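Local structure of pectate lyase (Bacillus subtilis, 5AMV) at residues A[107-117]-A[162-170]. The protein cleaves polygalacturonate by calcium-dependent beta-elimination, releasing oligosaccharides with an unsaturated galacturonosyl group at their non-reducing ends. Residues are numbered along the deposited sequence; the frame is centred on the assembly and turned at random.
With ACT (acetate ion), chain D.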
# COMPACT_ATOMS: atom_id res chain seq x y z
N GLU A 107 -3.69 -13.20 24.44
CA GLU A 107 -4.16 -12.39 23.33
C GLU A 107 -4.52 -10.98 23.79
O GLU A 107 -4.22 -10.01 23.06
CB GLU A 107 -5.37 -13.08 22.65
CG GLU A 107 -6.02 -12.18 21.58
CD GLU A 107 -5.15 -11.79 20.41
OE1 GLU A 107 -4.04 -12.36 20.23
OE2 GLU A 107 -5.64 -10.91 19.64
N GLU A 108 -5.13 -10.84 24.98
CA GLU A 108 -5.39 -9.51 25.50
C GLU A 108 -4.10 -8.73 25.68
O GLU A 108 -4.06 -7.54 25.41
CB GLU A 108 -6.15 -9.53 26.83
CG GLU A 108 -7.58 -10.09 26.64
CD GLU A 108 -8.31 -10.36 27.94
OE1 GLU A 108 -7.71 -10.30 29.03
OE2 GLU A 108 -9.54 -10.64 27.81
N ALA A 109 -3.06 -9.40 26.17
CA ALA A 109 -1.81 -8.66 26.43
C ALA A 109 -1.12 -8.31 25.11
O ALA A 109 -0.52 -7.25 24.99
CB ALA A 109 -0.90 -9.49 27.31
N ARG A 110 -1.25 -9.19 24.12
CA ARG A 110 -0.72 -8.89 22.77
C ARG A 110 -1.44 -7.67 22.18
O ARG A 110 -0.82 -6.76 21.57
CB ARG A 110 -0.88 -10.12 21.83
CG ARG A 110 -0.11 -9.91 20.45
CD ARG A 110 -0.78 -10.70 19.31
NE ARG A 110 -2.18 -10.26 19.16
CZ ARG A 110 -2.59 -9.11 18.60
NH1 ARG A 110 -1.73 -8.25 18.06
NH2 ARG A 110 -3.90 -8.83 18.60
N ALA A 111 -2.76 -7.64 22.30
CA ALA A 111 -3.53 -6.53 21.75
C ALA A 111 -3.11 -5.20 22.40
O ALA A 111 -2.96 -4.20 21.72
CB ALA A 111 -5.05 -6.78 21.90
N ARG A 112 -2.94 -5.22 23.73
CA ARG A 112 -2.47 -4.00 24.43
C ARG A 112 -1.11 -3.57 23.92
O ARG A 112 -0.85 -2.34 23.71
CB ARG A 112 -2.47 -4.20 25.96
CG ARG A 112 -3.90 -4.27 26.52
CD ARG A 112 -3.91 -4.26 28.07
NE ARG A 112 -3.10 -5.31 28.71
CZ ARG A 112 -3.54 -6.50 29.10
NH1 ARG A 112 -4.81 -6.85 28.90
NH2 ARG A 112 -2.68 -7.37 29.65
N SER A 113 -0.22 -4.55 23.73
CA SER A 113 1.11 -4.27 23.21
C SER A 113 1.02 -3.59 21.82
O SER A 113 1.68 -2.56 21.57
CB SER A 113 1.90 -5.58 23.07
OG SER A 113 1.92 -6.22 24.36
N GLN A 114 0.22 -4.18 20.95
CA GLN A 114 -0.01 -3.65 19.62
C GLN A 114 -0.56 -2.22 19.68
O GLN A 114 -0.14 -1.33 18.91
CB GLN A 114 -0.96 -4.59 18.87
CG GLN A 114 -0.96 -4.34 17.40
CD GLN A 114 -1.77 -5.34 16.67
OE1 GLN A 114 -2.89 -5.70 17.07
NE2 GLN A 114 -1.19 -5.83 15.56
N LYS A 115 -1.49 -1.98 20.60
CA LYS A 115 -2.07 -0.64 20.67
C LYS A 115 -1.04 0.39 21.16
O LYS A 115 -1.05 1.52 20.72
CB LYS A 115 -3.34 -0.67 21.52
CG LYS A 115 -4.52 -1.34 20.78
CD LYS A 115 -5.66 -1.67 21.74
CE LYS A 115 -6.89 -2.23 21.02
NZ LYS A 115 -7.02 -3.71 21.15
N ASN A 116 -0.12 -0.02 22.01
CA ASN A 116 0.96 0.90 22.44
C ASN A 116 1.81 1.34 21.22
O ASN A 116 2.15 2.50 21.08
CB ASN A 116 1.85 0.16 23.43
CG ASN A 116 1.14 -0.11 24.76
OD1 ASN A 116 0.17 0.56 25.11
ND2 ASN A 116 1.67 -1.06 25.52
N GLN A 117 2.14 0.39 20.36
CA GLN A 117 2.92 0.75 19.17
C GLN A 117 2.11 1.57 18.18
O GLN A 117 2.62 2.54 17.61
CB GLN A 117 3.52 -0.47 18.47
CG GLN A 117 4.34 -0.07 17.22
CD GLN A 117 5.13 -1.23 16.61
OE1 GLN A 117 4.76 -2.40 16.72
NE2 GLN A 117 6.26 -0.89 15.98
N ALA A 162 7.15 -0.48 7.72
CA ALA A 162 6.05 -0.31 8.66
C ALA A 162 5.88 -1.66 9.42
O ALA A 162 5.23 -2.61 8.94
CB ALA A 162 4.76 0.14 7.88
N TYR A 163 6.59 -1.77 10.55
CA TYR A 163 6.90 -3.04 11.19
C TYR A 163 6.08 -3.19 12.45
O TYR A 163 6.06 -2.28 13.30
CB TYR A 163 8.39 -3.03 11.59
CG TYR A 163 8.98 -4.32 12.13
CD1 TYR A 163 8.84 -4.67 13.48
CD2 TYR A 163 9.64 -5.22 11.27
CE1 TYR A 163 9.43 -5.81 13.98
CE2 TYR A 163 10.25 -6.39 11.77
CZ TYR A 163 10.09 -6.69 13.13
OH TYR A 163 10.66 -7.86 13.63
N ASP A 164 5.43 -4.34 12.59
CA ASP A 164 4.59 -4.59 13.78
C ASP A 164 5.32 -5.60 14.65
O ASP A 164 5.58 -6.75 14.22
CB ASP A 164 3.24 -5.16 13.27
CG ASP A 164 2.21 -5.39 14.34
OD1 ASP A 164 2.51 -5.48 15.54
OD2 ASP A 164 1.02 -5.48 13.93
N TYR A 165 5.63 -5.22 15.90
CA TYR A 165 6.30 -6.14 16.81
C TYR A 165 5.37 -7.26 17.33
O TYR A 165 5.85 -8.21 17.93
CB TYR A 165 6.86 -5.41 18.02
CG TYR A 165 8.10 -4.61 17.71
CD1 TYR A 165 9.30 -5.26 17.38
CD2 TYR A 165 8.06 -3.21 17.74
CE1 TYR A 165 10.45 -4.52 17.08
CE2 TYR A 165 9.19 -2.47 17.44
CZ TYR A 165 10.36 -3.15 17.10
OH TYR A 165 11.46 -2.39 16.79
N PHE A 166 4.06 -7.16 17.11
CA PHE A 166 3.11 -8.08 17.81
C PHE A 166 2.05 -8.62 16.84
O PHE A 166 0.86 -8.45 17.07
CB PHE A 166 2.42 -7.35 18.99
CG PHE A 166 3.42 -6.65 19.89
CD1 PHE A 166 4.23 -7.41 20.79
CD2 PHE A 166 3.56 -5.29 19.81
CE1 PHE A 166 5.20 -6.75 21.58
CE2 PHE A 166 4.52 -4.61 20.63
CZ PHE A 166 5.36 -5.36 21.49
N PRO A 167 2.49 -9.32 15.78
CA PRO A 167 1.52 -9.89 14.86
C PRO A 167 0.52 -10.81 15.57
O PRO A 167 0.89 -11.54 16.49
CB PRO A 167 2.39 -10.74 13.91
CG PRO A 167 3.78 -10.37 14.11
CD PRO A 167 3.88 -9.62 15.42
N GLN A 168 -0.73 -10.75 15.10
CA GLN A 168 -1.81 -11.56 15.64
C GLN A 168 -1.88 -12.91 14.93
O GLN A 168 -1.82 -12.96 13.71
CB GLN A 168 -3.12 -10.83 15.47
CG GLN A 168 -4.31 -11.53 16.11
CD GLN A 168 -5.61 -10.84 15.72
OE1 GLN A 168 -5.86 -10.60 14.54
NE2 GLN A 168 -6.42 -10.47 16.70
N TRP A 169 -2.02 -14.00 15.69
CA TRP A 169 -2.30 -15.30 15.07
C TRP A 169 -3.78 -15.38 14.68
O TRP A 169 -4.67 -15.15 15.53
CB TRP A 169 -1.92 -16.42 16.06
CG TRP A 169 -2.31 -17.81 15.57
CD1 TRP A 169 -3.12 -18.68 16.23
CD2 TRP A 169 -1.90 -18.46 14.36
NE1 TRP A 169 -3.24 -19.86 15.51
CE2 TRP A 169 -2.51 -19.75 14.35
CE3 TRP A 169 -1.05 -18.11 13.29
CZ2 TRP A 169 -2.29 -20.69 13.34
CZ3 TRP A 169 -0.84 -19.05 12.26
CH2 TRP A 169 -1.47 -20.33 12.28
N ASP A 170 -4.03 -15.68 13.42
CA ASP A 170 -5.40 -15.92 12.93
C ASP A 170 -5.46 -17.30 12.31
O ASP A 170 -5.08 -17.48 11.16
CB ASP A 170 -5.81 -14.88 11.89
CG ASP A 170 -7.31 -14.93 11.57
OD1 ASP A 170 -8.00 -15.92 11.97
OD2 ASP A 170 -7.81 -13.98 10.92
C ACT D . 11.65 -8.39 16.79
O ACT D . 12.63 -7.67 16.45
OXT ACT D . 10.54 -8.20 16.22
CH3 ACT D . 11.82 -9.41 17.87
O HOH W 1 2.28 -3.26 17.06
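Glu107 OE2 takes two donors from opposite faces of its carboxylate: Gln168 NE2, reaching across from 162-170 at 3.1 Å, and Arg110 NH2, one turn along the same helix, at 2.9 Å. Arg110 NE meets OE1 as well, a side-on, two-nitrogen salt bridge, and OE1 is also hydrogen-bonded to Tyr88 OH. A bend at chi3 (59°) turns the guanidinium back toward Glu107, while its remaining nitrogen, NH1, donates to Phe166 O at 2.8 Å, nearly in line with that carbonyl. Gln168 CB lies over the centre of one guanidinium face. Were Arg110 cut back to an alanine, the Phe166 carbonyl would probably lose this donor and the buried Glu107 carboxylate its countercharge.

Phe166 offers a flat face to the helix. Ser113 CB sits 3.5 Å from the ring centroid, almost on its normal, a CH-pi contact; serine is small enough to allow it and returns its hydroxyl to Ala109 O. Glutamines suit the next position and the one a turn further on because an amide both gives and accepts: Gln114 NE2, in one of two modelled conformers, donates to the syn lone pair of Asp164 OD2 at 2.8 Å, and Gln117 OE1 accepts Tyr165 N in its carbonyl plane, at 3.1 Å. A water bridges Gln117 OE1 and Asp164 OD1, which also closes an Asx turn with Phe166 N.

The ion pair within helix 105-121 thus orients Arg110 toward a loop leaving the parallel beta-helix, and side-chain amides make the other crossing bonds, one to the Asp164 carboxylate, which lies about 10 Å from the calcium ion bound by Asp184, Asp223 and Asp227.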